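Long-range contacts in synaptonemal complex protein 2 (Mus musculus, PDB 5IWZ), which forms a major part of the axial and lateral elements of synaptonemal complexes and is required for meiotic chromosome synapsis and for insertion of SYCP3: residues 69-74 against 127-132; 53-58 against 102-106; 91-95 against 138-143; 206-210 against 222-226. All coordinates share one frame; numbering follows the deposited sequence.

Contact 1. Residues 69-74 against 127-132; sequences VSSILI and NMIEDL
Ser-70 carries its OG beside its own backbone N (chi1 -83°), and Asp-131 turns its carboxylate the same way (chi1 -66°), so that hydroxyl and carboxylate meet between the two helices. Ser-70 OG donates to Asp-131 OD2 over 2.8 Å, where OD2 accepts on its anti lone pair, the one turned from the other oxygen. Serine suits this position because the backbones are close: the CA atoms of Ser-70 and Met-128 lie 4.8 Å apart, and Ser-70 OG comes within 3.1 Å of Met-128 CA. Over residues 69-74 and 127-132 the helices run nearly parallel, their axes 8.9 Å apart at 19°.

Ile-74 lays CG1 and CD1 against the same carboxylate, its CD1 3.5 Å from Asp-131 OD2, so one oxygen has a polar neighbour and an apolar one. On the buried side, Leu-73 reaches over the backbone of the second helix, CD1 touching Leu-132 N and CD2 meeting Leu-132 CD1 at 3.9 Å. Val-69 sets CG1 3.8 Å from Met-128 SD, where the methionine lays its sulfur and CG against the valine methyl. A water donates to Asp-131 O and, weakly, to Leu-73 O.

This is helix packing in the armadillo-repeat-like domain: helix 66-79 lies between helix 49-63, touched by Val-69 and Ile-72, and helix 123-141, whose Leu-132 also packs on Met-103 and Phe-107 of helix 99-108.

Contact 2. Residues 53-58 against 102-106; sequences LDDLIC and KMVSW
Trp-106 pushes its indole among Leu-53, Asp-54, Ile-57 and Cys-58, a knob into a hole that makes up the tight part of this contact. Ile-57 covers one ring face: its CD1 sits 3.5 Å from the centroid of the six-membered ring and only 10° off the normal, a CH-pi contact, while CG2 rests 3.6 Å from Trp-106 CG. A beta-branched residue suits the place, since its two arms span both rings. The opposite face is backed by the backbone of its own helix, with Lys-102 O above the rim. Cys-58 SG approaches obliquely, 3.9 Å from Trp-106 CD1.

At the ring's edge the character changes. Asp-54 has CG anti to its backbone N (chi1 -177°), which carries the carboxylate to the indole's edge; the group is turned nearly coplanar with the ring. Trp-106 NE1 donates to Asp-54 OD2 over 2.8 Å at 157°, close to the ring plane, and thus the one polar atom of a buried ring is satisfied. The looser side begins here. A water donates to Asp-54 OD2 and sits close to Ser-105 OG, and the bent chain of Lys-102 brings NZ 3.1 Å from Asp-54 OD1 in a salt bridge whose hydrogen bond is weak. That positive charge would probably favour the ionised aspartate.

Within the armadillo-repeat-like domain, helices 49-63 and 99-108 run almost parallel here. Leu-53 and Leu-56 continue onto helices 13-23 and 66-79, while Met-103 packs on helix 123-141 and Val-104 on helix 144-163.

Contact 3. Residues 91-95 against 138-143; sequences LQTMI and VIYDIS
Leu-91 is the main bump here: its CD2 enters a shallow hollow between Val-138 and Ile-142, 3.7 Å from Val-138 CG1 and 3.8 Å from Ile-142 CG1. Its CG lies anti to the backbone N (chi1 -166°), which extends the forked end across the gap. One turn on, Ile-95 supplies a slimmer projection. Its CD1 rests in the angle between two methyl groups, touching both, 3.6 Å from Ile-142 CG2 and 3.8 Å from Ile-139 CG2; Ile-95 and Ile-139 lie alongside one another, pointing opposite ways. Ile-142 thus meets both bumps, its CG2 touching Leu-91 CD2 as well as Ile-95 CD1. Branched aliphatic residues suit such a surface, because their methyls supply both ridges and hollows.

The packing belongs to the armadillo-repeat-like domain, in which short helix 90-97 lies against the C-terminal end of helix 123-141 at the turn into helix 144-163. Ser-143 is the N-cap of that next helix, its OG bonded to Gly-146 N.

The same hydroxyl donates to Gln-92 OE1 over 2.6 Å, with a C=O...donor angle of 157° and the donor tilted 23° from the carbonyl plane. A bend at chi2 curls the glutamine toward the turn. A leucine in place of Gln-92 would probably leave the Ser-143 hydroxyl without its acceptor, and the capping turn less firmly tied to helix 90-97. Leu-91 and Ile-139 also rest on Leu-99 of helix 99-108, while Ile-95 touches Glu-145 of helix 144-163.

Contact 4. Residues 206-210 against 222-226; sequences MGERI and IVEAL
Ile-210 and Ile-222 interlock in an antiparallel helical hairpin formed by helices 197-212 and 216-229 within the helical part of the chain; the axes of residues 206-210 and 222-226 approach to 10.0 Å at 154°. Both isoleucines adopt the same conformation, CG1 beside the backbone N and CG2 anti to it, with an extended second torsion. Reaching across from facing sides, the two side chains lie alongside one another, and Ile-210 CG1 comes 3.5 Å from Ile-222 CG2. Their beta branches allow little freedom on a helix, which suits a close fit.

The extended arm of Ile-210 carries CD1 on to Val-223 CG2, 3.7 Å away, and to the more distant Leu-226 CD1. Replacing Ile-210 by an alanine would probably open a gap beside Ile-222 CG2 and remove the Ile-210 CD1 methyl from Val-223 CG2. Leu-226 spreads its fork over the first helix, CD2 lying 4.1 Å from Met-206 CB and CD1 equally far from Gly-207 N. At Gly-207 the backbone itself is thus part of the surface that the leucine meets. Met-206 offers its CB to Ile-222 and Leu-226, and its side chain also packs on Cys-159 and Ile-163 of helix 144-163.

Arg-209 divides its roles between its polar end and its aliphatic stem. The guanidinium group turns to another partner, NE bonding to Val-162 O, while the aliphatic part stays in the hairpin: with CG anti to the backbone N (chi1 166°), Arg-209 CG rests 3.8 Å from Ile-222 CD1.

From the N terminus, helix 49-63 opens contact 2 and helix 66-79 then opens contact 1. Helix 90-97 opens contact 3 before helix 99-108 closes contact 2; helix 123-141 closes contact 1 and, at its far end, contact 3. These three loops, of 43, 52 and 42 intervening residues, cross one another and tie together the armadillo-repeat-like domain. Contact 2 touches both others: Met-103 meets Leu-132 of contact 1 and Ile-139 of contact 3, whereas contacts 1 and 3 stay about 7 Å apart at their nearest atoms. Contact 4 follows in series, closing a short hairpin of 11 intervening residues, its centre about 27 Å from that of contact 1.

Contact 1. Residues 69-74 against 127-132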
loop_
_atom_site.group_PDB
_atom_site.type_symbol
_atom_site.label_atom_id
_atom_site.label_comp_id
_atom_site.label_asym_id
_atom_site.label_seq_id
_atom_site.Cartn_x
_atom_site.Cartn_y
_atom_site.Cartn_z
ATOM N N VAL A 69 1.122 -17.138 9.273
ATOM C CA VAL A 69 2.317 -16.562 8.631
ATOM C C VAL A 69 2.603 -15.173 9.197
ATOM O O VAL A 69 3.750 -14.843 9.529
ATOM C CB VAL A 69 2.161 -16.533 7.096
ATOM C CG1 VAL A 69 3.311 -15.752 6.430
ATOM C CG2 VAL A 69 2.135 -17.970 6.528
ATOM N N SER A 70 1.557 -14.345 9.327
ATOM C CA SER A 70 1.691 -13.018 9.930
ATOM C C SER A 70 2.358 -13.087 11.296
ATOM O O SER A 70 3.255 -12.292 11.598
ATOM C CB SER A 70 0.311 -12.346 10.080
ATOM O OG SER A 70 -0.119 -11.713 8.884
ATOM N N SER A 71 1.902 -14.011 12.151
ATOM C CA SER A 71 2.451 -14.081 13.505
ATOM C C SER A 71 3.941 -14.420 13.478
ATOM O O SER A 71 4.722 -13.890 14.279
ATOM C CB SER A 71 1.659 -15.084 14.361
ATOM O OG SER A 71 1.940 -16.438 14.019
ATOM N N ILE A 72 4.370 -15.271 12.542
ATOM C CA ILE A 72 5.793 -15.585 12.442
ATOM C C ILE A 72 6.577 -14.357 11.986
ATOM O O ILE A 72 7.617 -14.017 12.562
ATOM C CB ILE A 72 6.030 -16.778 11.493
ATOM C CG1 ILE A 72 5.329 -18.042 12.009
ATOM C CG2 ILE A 72 7.508 -17.028 11.373
ATOM C CD1 ILE A 72 4.970 -19.057 10.902
ATOM N N LEU A 73 6.099 -13.685 10.930
ATOM C CA LEU A 73 6.830 -12.537 10.389
ATOM C C LEU A 73 6.974 -11.440 11.431
ATOM O O LEU A 73 8.018 -10.780 11.511
ATOM C CB LEU A 73 6.119 -11.993 9.147
ATOM C CG LEU A 73 6.102 -12.923 7.946
ATOM C CD1 LEU A 73 5.058 -12.451 6.953
ATOM C CD2 LEU A 73 7.481 -12.955 7.297
ATOM N N ILE A 74 5.936 -11.239 12.243
ATOM C CA ILE A 74 5.976 -10.215 13.282
ATOM C C ILE A 74 6.976 -10.585 14.371
ATOM O O ILE A 74 7.701 -9.722 14.882
ATOM C CB ILE A 74 4.558 -9.996 13.838
ATOM C CG1 ILE A 74 3.712 -9.210 12.819
ATOM C CG2 ILE A 74 4.581 -9.286 15.191
ATOM C CD1 ILE A 74 2.192 -9.258 13.101
ATOM N N ASN A 127 -2.965 -7.921 5.766
ATOM C CA ASN A 127 -2.070 -7.796 6.912
ATOM C C ASN A 127 -0.809 -8.633 6.720
ATOM O O ASN A 127 0.282 -8.216 7.114
ATOM C CB ASN A 127 -2.793 -8.223 8.189
ATOM C CG ASN A 127 -4.036 -7.382 8.481
ATOM O OD1 ASN A 127 -4.116 -6.211 8.101
ATOM N ND2 ASN A 127 -5.011 -7.985 9.164
ATOM N N MET A 128 -0.941 -9.813 6.116
ATOM C CA MET A 128 0.213 -10.699 5.954
ATOM C C MET A 128 1.265 -10.055 5.071
ATOM O O MET A 128 2.458 -10.061 5.398
ATOM C CB MET A 128 -0.224 -12.045 5.369
ATOM C CG MET A 128 0.953 -13.038 5.188
ATOM S SD MET A 128 0.492 -14.512 4.266
ATOM C CE MET A 128 0.754 -14.025 2.559
ATOM N N ILE A 129 0.832 -9.465 3.951
ATOM C CA ILE A 129 1.762 -8.815 3.031
ATOM C C ILE A 129 2.358 -7.564 3.665
ATOM O O ILE A 129 3.533 -7.232 3.457
ATOM C CB ILE A 129 1.030 -8.494 1.710
ATOM C CG1 ILE A 129 0.785 -9.779 0.920
ATOM C CG2 ILE A 129 1.795 -7.466 0.894
ATOM C CD1 ILE A 129 2.052 -10.587 0.692
ATOM N N GLU A 130 1.543 -6.815 4.405
ATOM C CA GLU A 130 2.071 -5.674 5.138
ATOM C C GLU A 130 3.125 -6.121 6.147
ATOM O O GLU A 130 4.193 -5.499 6.265
ATOM C CB GLU A 130 0.914 -4.954 5.825
ATOM C CG GLU A 130 1.255 -3.640 6.455
ATOM C CD GLU A 130 0.097 -3.118 7.285
ATOM O OE1 GLU A 130 -1.064 -3.565 7.053
ATOM O OE2 GLU A 130 0.354 -2.276 8.174
ATOM N N ASP A 131 2.857 -7.221 6.867
ATOM C CA ASP A 131 3.853 -7.763 7.795
ATOM C C ASP A 131 5.124 -8.189 7.069
ATOM O O ASP A 131 6.238 -8.032 7.594
ATOM C CB ASP A 131 3.268 -8.952 8.554
ATOM C CG ASP A 131 2.133 -8.550 9.482
ATOM O OD1 ASP A 131 2.141 -7.388 9.962
ATOM O OD2 ASP A 131 1.230 -9.389 9.708
ATOM N N LEU A 132 4.978 -8.764 5.877
ATOM C CA LEU A 132 6.155 -9.162 5.106
ATOM C C LEU A 132 6.998 -7.943 4.726
ATOM O O LEU A 132 8.223 -7.935 4.910
ATOM C CB LEU A 132 5.713 -9.936 3.867
ATOM C CG LEU A 132 6.815 -10.512 2.972
ATOM C CD1 LEU A 132 7.419 -11.746 3.590
ATOM C CD2 LEU A 132 6.263 -10.851 1.617
HETATM O O HOH W 1 6.822 -7.869 10.389
#

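Contact 2. Residues 53-58 against 102-106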
loop_
_atom_site.group_PDB
_atom_site.type_symbol
_atom_site.label_atom_id
_atom_site.label_comp_id
_atom_site.label_asym_id
_atom_site.label_seq_id
_atom_site.Cartn_x
_atom_site.Cartn_y
_atom_site.Cartn_z
ATOM N N LEU A 53 12.982 -21.073 10.154
ATOM C CA LEU A 53 12.054 -20.029 9.711
ATOM C C LEU A 53 11.551 -20.301 8.302
ATOM O O LEU A 53 10.345 -20.241 8.032
ATOM C CB LEU A 53 12.740 -18.666 9.752
ATOM C CG LEU A 53 12.491 -17.661 10.868
ATOM C CD1 LEU A 53 11.951 -18.323 12.129
ATOM C CD2 LEU A 53 13.759 -16.877 11.153
ATOM N N ASP A 54 12.474 -20.607 7.386
ATOM C CA ASP A 54 12.102 -20.858 5.997
ATOM C C ASP A 54 11.160 -22.048 5.899
ATOM O O ASP A 54 10.135 -21.990 5.204
ATOM C CB ASP A 54 13.358 -21.086 5.160
ATOM C CG ASP A 54 13.056 -21.292 3.688
ATOM O OD1 ASP A 54 13.605 -22.242 3.103
ATOM O OD2 ASP A 54 12.288 -20.500 3.103
ATOM N N ASP A 55 11.495 -23.137 6.600
ATOM C CA ASP A 55 10.652 -24.328 6.594
ATOM C C ASP A 55 9.252 -24.012 7.106
ATOM O O ASP A 55 8.251 -24.403 6.500
ATOM C CB ASP A 55 11.294 -25.429 7.450
ATOM C CG ASP A 55 12.531 -26.057 6.795
ATOM O OD1 ASP A 55 12.977 -25.574 5.726
ATOM O OD2 ASP A 55 13.073 -27.034 7.369
ATOM N N LEU A 56 9.164 -23.319 8.236
ATOM C CA LEU A 56 7.862 -23.060 8.844
ATOM C C LEU A 56 7.017 -22.118 7.982
ATOM O O LEU A 56 5.834 -22.383 7.736
ATOM C CB LEU A 56 8.083 -22.512 10.255
ATOM C CG LEU A 56 6.844 -22.166 11.081
ATOM C CD1 LEU A 56 6.203 -23.515 11.330
ATOM C CD2 LEU A 56 7.261 -21.503 12.415
ATOM N N ILE A 57 7.614 -21.039 7.457
ATOM C CA ILE A 57 6.826 -20.081 6.673
ATOM C C ILE A 57 6.318 -20.706 5.373
ATOM O O ILE A 57 5.147 -20.533 5.006
ATOM C CB ILE A 57 7.650 -18.812 6.418
ATOM C CG1 ILE A 57 7.732 -17.974 7.700
ATOM C CG2 ILE A 57 7.055 -18.014 5.275
ATOM C CD1 ILE A 57 8.795 -16.887 7.627
ATOM N N CYS A 58 7.173 -21.466 4.672
ATOM C CA CYS A 58 6.743 -22.123 3.439
ATOM C C CYS A 58 5.630 -23.135 3.705
ATOM O O CYS A 58 4.680 -23.251 2.920
ATOM C CB CYS A 58 7.942 -22.804 2.764
ATOM S SG CYS A 58 9.157 -21.646 2.056
ATOM N N LYS A 102 15.476 -15.815 0.820
ATOM C CA LYS A 102 14.334 -16.493 1.432
ATOM C C LYS A 102 13.086 -15.615 1.382
ATOM O O LYS A 102 11.994 -16.096 1.065
ATOM C CB LYS A 102 14.646 -16.906 2.866
ATOM C CG LYS A 102 15.077 -18.365 3.002
ATOM C CD LYS A 102 16.470 -18.600 2.492
ATOM C CE LYS A 102 16.924 -20.044 2.725
ATOM N NZ LYS A 102 16.208 -21.009 1.836
ATOM N N MET A 103 13.222 -14.322 1.658
ATOM C CA MET A 103 12.033 -13.468 1.623
ATOM C C MET A 103 11.476 -13.328 0.210
ATOM O O MET A 103 10.257 -13.215 0.047
ATOM C CB MET A 103 12.349 -12.107 2.221
ATOM C CG MET A 103 12.827 -12.278 3.641
ATOM S SD MET A 103 12.229 -11.028 4.763
ATOM C CE MET A 103 10.579 -10.740 4.156
ATOM N N VAL A 104 12.340 -13.339 -0.817
ATOM C CA VAL A 104 11.847 -13.381 -2.197
ATOM C C VAL A 104 11.024 -14.641 -2.416
ATOM O O VAL A 104 9.911 -14.606 -2.970
ATOM C CB VAL A 104 13.020 -13.294 -3.189
ATOM C CG1 VAL A 104 12.556 -13.618 -4.622
ATOM C CG2 VAL A 104 13.646 -11.913 -3.122
ATOM N N SER A 105 11.556 -15.770 -1.956
ATOM C CA SER A 105 10.843 -17.035 -2.028
ATOM C C SER A 105 9.507 -16.982 -1.286
ATOM O O SER A 105 8.490 -17.461 -1.801
ATOM C CB SER A 105 11.730 -18.142 -1.466
ATOM O OG SER A 105 10.969 -19.298 -1.226
ATOM N N TRP A 106 9.479 -16.407 -0.077
ATOM C CA TRP A 106 8.211 -16.351 0.647
ATOM C C TRP A 106 7.204 -15.498 -0.111
ATOM O O TRP A 106 6.017 -15.846 -0.201
ATOM C CB TRP A 106 8.411 -15.813 2.068
ATOM C CG TRP A 106 9.411 -16.597 2.882
ATOM C CD1 TRP A 106 9.844 -17.885 2.653
ATOM C CD2 TRP A 106 10.144 -16.123 4.020
ATOM N NE1 TRP A 106 10.792 -18.239 3.597
ATOM C CE2 TRP A 106 10.993 -17.175 4.443
ATOM C CE3 TRP A 106 10.163 -14.913 4.727
ATOM C CZ2 TRP A 106 11.836 -17.051 5.539
ATOM C CZ3 TRP A 106 11.015 -14.792 5.821
ATOM C CH2 TRP A 106 11.831 -15.856 6.215
HETATM O O HOH W 2 12.195 -20.931 0.270
#

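Contact 3. Residues 91-95 against 138-143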
loop_
_atom_site.group_PDB
_atom_site.type_symbol
_atom_site.label_atom_id
_atom_site.label_comp_id
_atom_site.label_asym_id
_atom_site.label_seq_id
_atom_site.Cartn_x
_atom_site.Cartn_y
_atom_site.Cartn_z
ATOM N N LEU A 91 20.563 -10.491 12.864
ATOM C CA LEU A 91 19.988 -10.100 11.584
ATOM C C LEU A 91 21.053 -10.112 10.496
ATOM O O LEU A 91 20.810 -10.601 9.385
ATOM C CB LEU A 91 19.310 -8.730 11.697
ATOM C CG LEU A 91 18.390 -8.337 10.540
ATOM C CD1 LEU A 91 17.350 -9.416 10.285
ATOM C CD2 LEU A 91 17.710 -7.000 10.794
ATOM N N GLN A 92 22.256 -9.630 10.814
ATOM C CA GLN A 92 23.313 -9.573 9.807
ATOM C C GLN A 92 23.806 -10.962 9.436
ATOM O O GLN A 92 24.153 -11.214 8.275
ATOM C CB GLN A 92 24.469 -8.705 10.299
ATOM C CG GLN A 92 24.445 -7.307 9.718
ATOM C CD GLN A 92 24.590 -7.303 8.198
ATOM O OE1 GLN A 92 23.856 -6.609 7.491
ATOM N NE2 GLN A 92 25.542 -8.079 7.690
ATOM N N THR A 93 23.840 -11.879 10.402
ATOM C CA THR A 93 24.176 -13.265 10.088
ATOM C C THR A 93 23.135 -13.899 9.174
ATOM O O THR A 93 23.477 -14.647 8.251
ATOM C CB THR A 93 24.314 -14.074 11.373
ATOM O OG1 THR A 93 25.235 -13.410 12.242
ATOM C CG2 THR A 93 24.830 -15.468 11.060
ATOM N N MET A 94 21.856 -13.629 9.415
ATOM C CA MET A 94 20.838 -14.201 8.542
ATOM C C MET A 94 20.905 -13.584 7.153
ATOM O O MET A 94 20.690 -14.280 6.154
ATOM C CB MET A 94 19.447 -14.038 9.165
ATOM C CG MET A 94 19.246 -14.984 10.341
ATOM S SD MET A 94 17.530 -15.099 10.920
ATOM C CE MET A 94 17.303 -13.482 11.631
ATOM N N ILE A 95 21.209 -12.285 7.068
ATOM C CA ILE A 95 21.432 -11.659 5.767
ATOM C C ILE A 95 22.575 -12.353 5.049
ATOM O O ILE A 95 22.470 -12.681 3.862
ATOM C CB ILE A 95 21.700 -10.152 5.916
ATOM C CG1 ILE A 95 20.439 -9.419 6.334
ATOM C CG2 ILE A 95 22.220 -9.566 4.622
ATOM C CD1 ILE A 95 20.736 -8.027 6.792
ATOM N N VAL A 138 12.884 -3.588 7.878
ATOM C CA VAL A 138 13.858 -3.789 8.953
ATOM C C VAL A 138 15.195 -4.263 8.388
ATOM O O VAL A 138 16.271 -3.830 8.830
ATOM C CB VAL A 138 13.299 -4.785 9.993
ATOM C CG1 VAL A 138 14.410 -5.324 10.893
ATOM C CG2 VAL A 138 12.185 -4.136 10.835
ATOM N N ILE A 139 15.153 -5.165 7.404
ATOM C CA ILE A 139 16.384 -5.622 6.763
ATOM C C ILE A 139 17.012 -4.502 5.939
ATOM O O ILE A 139 18.239 -4.351 5.890
ATOM C CB ILE A 139 16.097 -6.854 5.891
ATOM C CG1 ILE A 139 15.514 -7.985 6.738
ATOM C CG2 ILE A 139 17.361 -7.281 5.151
ATOM C CD1 ILE A 139 14.736 -8.995 5.924
ATOM N N TYR A 140 16.180 -3.726 5.247
ATOM C CA TYR A 140 16.692 -2.631 4.437
ATOM C C TYR A 140 17.464 -1.645 5.303
ATOM O O TYR A 140 18.563 -1.218 4.935
ATOM C CB TYR A 140 15.515 -1.967 3.719
ATOM C CG TYR A 140 15.796 -0.750 2.861
ATOM C CD1 TYR A 140 15.929 0.515 3.430
ATOM C CD2 TYR A 140 15.852 -0.853 1.478
ATOM C CE1 TYR A 140 16.146 1.632 2.645
ATOM C CE2 TYR A 140 16.064 0.257 0.686
ATOM C CZ TYR A 140 16.210 1.496 1.277
ATOM O OH TYR A 140 16.426 2.604 0.504
ATOM N N ASP A 141 16.936 -1.328 6.493
ATOM C CA ASP A 141 17.506 -0.282 7.338
ATOM C C ASP A 141 18.690 -0.740 8.176
ATOM O O ASP A 141 19.316 0.100 8.828
ATOM C CB ASP A 141 16.438 0.287 8.280
ATOM C CG ASP A 141 15.330 0.998 7.540
ATOM O OD1 ASP A 141 14.157 0.852 7.942
ATOM O OD2 ASP A 141 15.627 1.706 6.555
ATOM N N ILE A 142 19.024 -2.032 8.189
ATOM C CA ILE A 142 20.029 -2.511 9.135
ATOM C C ILE A 142 21.461 -2.464 8.610
ATOM O O ILE A 142 22.401 -2.590 9.412
ATOM C CB ILE A 142 19.705 -3.947 9.582
ATOM C CG1 ILE A 142 20.373 -4.234 10.923
ATOM C CG2 ILE A 142 20.151 -4.939 8.523
ATOM C CD1 ILE A 142 20.169 -3.119 11.935
ATOM N N SER A 143 21.666 -2.287 7.306
ATOM C CA SER A 143 23.018 -2.244 6.753
ATOM C C SER A 143 22.938 -1.861 5.285
ATOM O O SER A 143 21.854 -1.764 4.705
ATOM C CB SER A 143 23.730 -3.580 6.894
ATOM O OG SER A 143 23.148 -4.537 6.025
#

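Contact 4. Residues 206-210 against 222-226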
loop_
_atom_site.group_PDB
_atom_site.type_symbol
_atom_site.label_atom_id
_atom_site.label_comp_id
_atom_site.label_asym_id
_atom_site.label_seq_id
_atom_site.Cartn_x
_atom_site.Cartn_y
_atom_site.Cartn_z
ATOM N N MET A 206 4.255 0.182 -16.473
ATOM C CA MET A 206 3.748 1.015 -15.391
ATOM C C MET A 206 3.084 2.271 -15.937
ATOM O O MET A 206 1.975 2.629 -15.515
ATOM C CB MET A 206 4.879 1.364 -14.431
ATOM C CG MET A 206 5.437 0.141 -13.717
ATOM S SD MET A 206 6.625 0.608 -12.469
ATOM C CE MET A 206 5.518 0.646 -11.041
ATOM N N GLY A 207 3.740 2.942 -16.894
ATOM C CA GLY A 207 3.120 4.088 -17.551
ATOM C C GLY A 207 1.766 3.757 -18.151
ATOM O O GLY A 207 0.784 4.468 -17.924
ATOM N N GLU A 208 1.703 2.680 -18.948
ATOM C CA GLU A 208 0.430 2.199 -19.483
ATOM C C GLU A 208 -0.589 2.020 -18.374
ATOM O O GLU A 208 -1.778 2.341 -18.532
ATOM C CB GLU A 208 0.619 0.854 -20.186
ATOM C CG GLU A 208 0.986 0.909 -21.649
ATOM C CD GLU A 208 0.921 -0.472 -22.296
ATOM O OE1 GLU A 208 0.003 -1.255 -21.973
ATOM O OE2 GLU A 208 1.791 -0.807 -23.126
ATOM N N ARG A 209 -0.122 1.506 -17.235
ATOM C CA ARG A 209 -1.010 1.122 -16.150
ATOM C C ARG A 209 -1.663 2.334 -15.493
ATOM O O ARG A 209 -2.809 2.242 -15.045
ATOM C CB ARG A 209 -0.229 0.290 -15.134
ATOM C CG ARG A 209 -0.903 0.100 -13.800
ATOM C CD ARG A 209 -2.006 -0.867 -13.898
ATOM N NE ARG A 209 -2.265 -1.434 -12.584
ATOM C CZ ARG A 209 -3.346 -2.131 -12.266
ATOM N NH1 ARG A 209 -4.297 -2.344 -13.177
ATOM N NH2 ARG A 209 -3.449 -2.578 -11.060
ATOM N N ILE A 210 -0.970 3.472 -15.435
ATOM C CA ILE A 210 -1.602 4.693 -14.937
ATOM C C ILE A 210 -2.950 4.912 -15.608
ATOM O O ILE A 210 -3.949 5.233 -14.953
ATOM C CB ILE A 210 -0.677 5.895 -15.172
ATOM C CG1 ILE A 210 0.580 5.804 -14.314
ATOM C CG2 ILE A 210 -1.418 7.196 -14.907
ATOM C CD1 ILE A 210 1.682 6.731 -14.815
ATOM N N ILE A 222 2.594 5.393 -8.730
ATOM C CA ILE A 222 3.291 4.950 -9.931
ATOM C C ILE A 222 4.040 6.107 -10.571
ATOM O O ILE A 222 5.212 5.976 -10.925
ATOM C CB ILE A 222 2.313 4.321 -10.935
ATOM C CG1 ILE A 222 1.784 2.989 -10.408
ATOM C CG2 ILE A 222 3.008 4.190 -12.308
ATOM C CD1 ILE A 222 0.610 2.456 -11.211
ATOM N N VAL A 223 3.359 7.245 -10.765
ATOM C CA VAL A 223 4.040 8.449 -11.242
ATOM C C VAL A 223 5.230 8.761 -10.346
ATOM O O VAL A 223 6.339 9.054 -10.820
ATOM C CB VAL A 223 3.070 9.646 -11.305
ATOM C CG1 VAL A 223 3.853 10.927 -11.592
ATOM C CG2 VAL A 223 1.982 9.449 -12.368
ATOM N N GLU A 224 5.011 8.700 -9.033
ATOM C CA GLU A 224 6.084 8.991 -8.088
ATOM C C GLU A 224 7.229 8.008 -8.241
ATOM O O GLU A 224 8.399 8.409 -8.245
ATOM C CB GLU A 224 5.568 8.963 -6.648
ATOM C CG GLU A 224 6.694 9.047 -5.607
ATOM C CD GLU A 224 6.203 8.949 -4.165
ATOM O OE1 GLU A 224 4.970 8.860 -3.953
ATOM O OE2 GLU A 224 7.049 8.963 -3.239
ATOM N N ALA A 225 6.916 6.717 -8.373
ATOM C CA ALA A 225 7.978 5.736 -8.571
ATOM C C ALA A 225 8.745 6.018 -9.863
ATOM O O ALA A 225 9.981 6.004 -9.880
ATOM C CB ALA A 225 7.399 4.315 -8.575
ATOM N N LEU A 226 8.021 6.286 -10.958
ATOM C CA LEU A 226 8.684 6.543 -12.233
ATOM C C LEU A 226 9.581 7.767 -12.146
ATOM O O LEU A 226 10.671 7.783 -12.729
ATOM C CB LEU A 226 7.658 6.704 -13.360
ATOM C CG LEU A 226 6.864 5.442 -13.749
ATOM C CD1 LEU A 226 5.741 5.764 -14.729
ATOM C CD2 LEU A 226 7.755 4.305 -14.288
#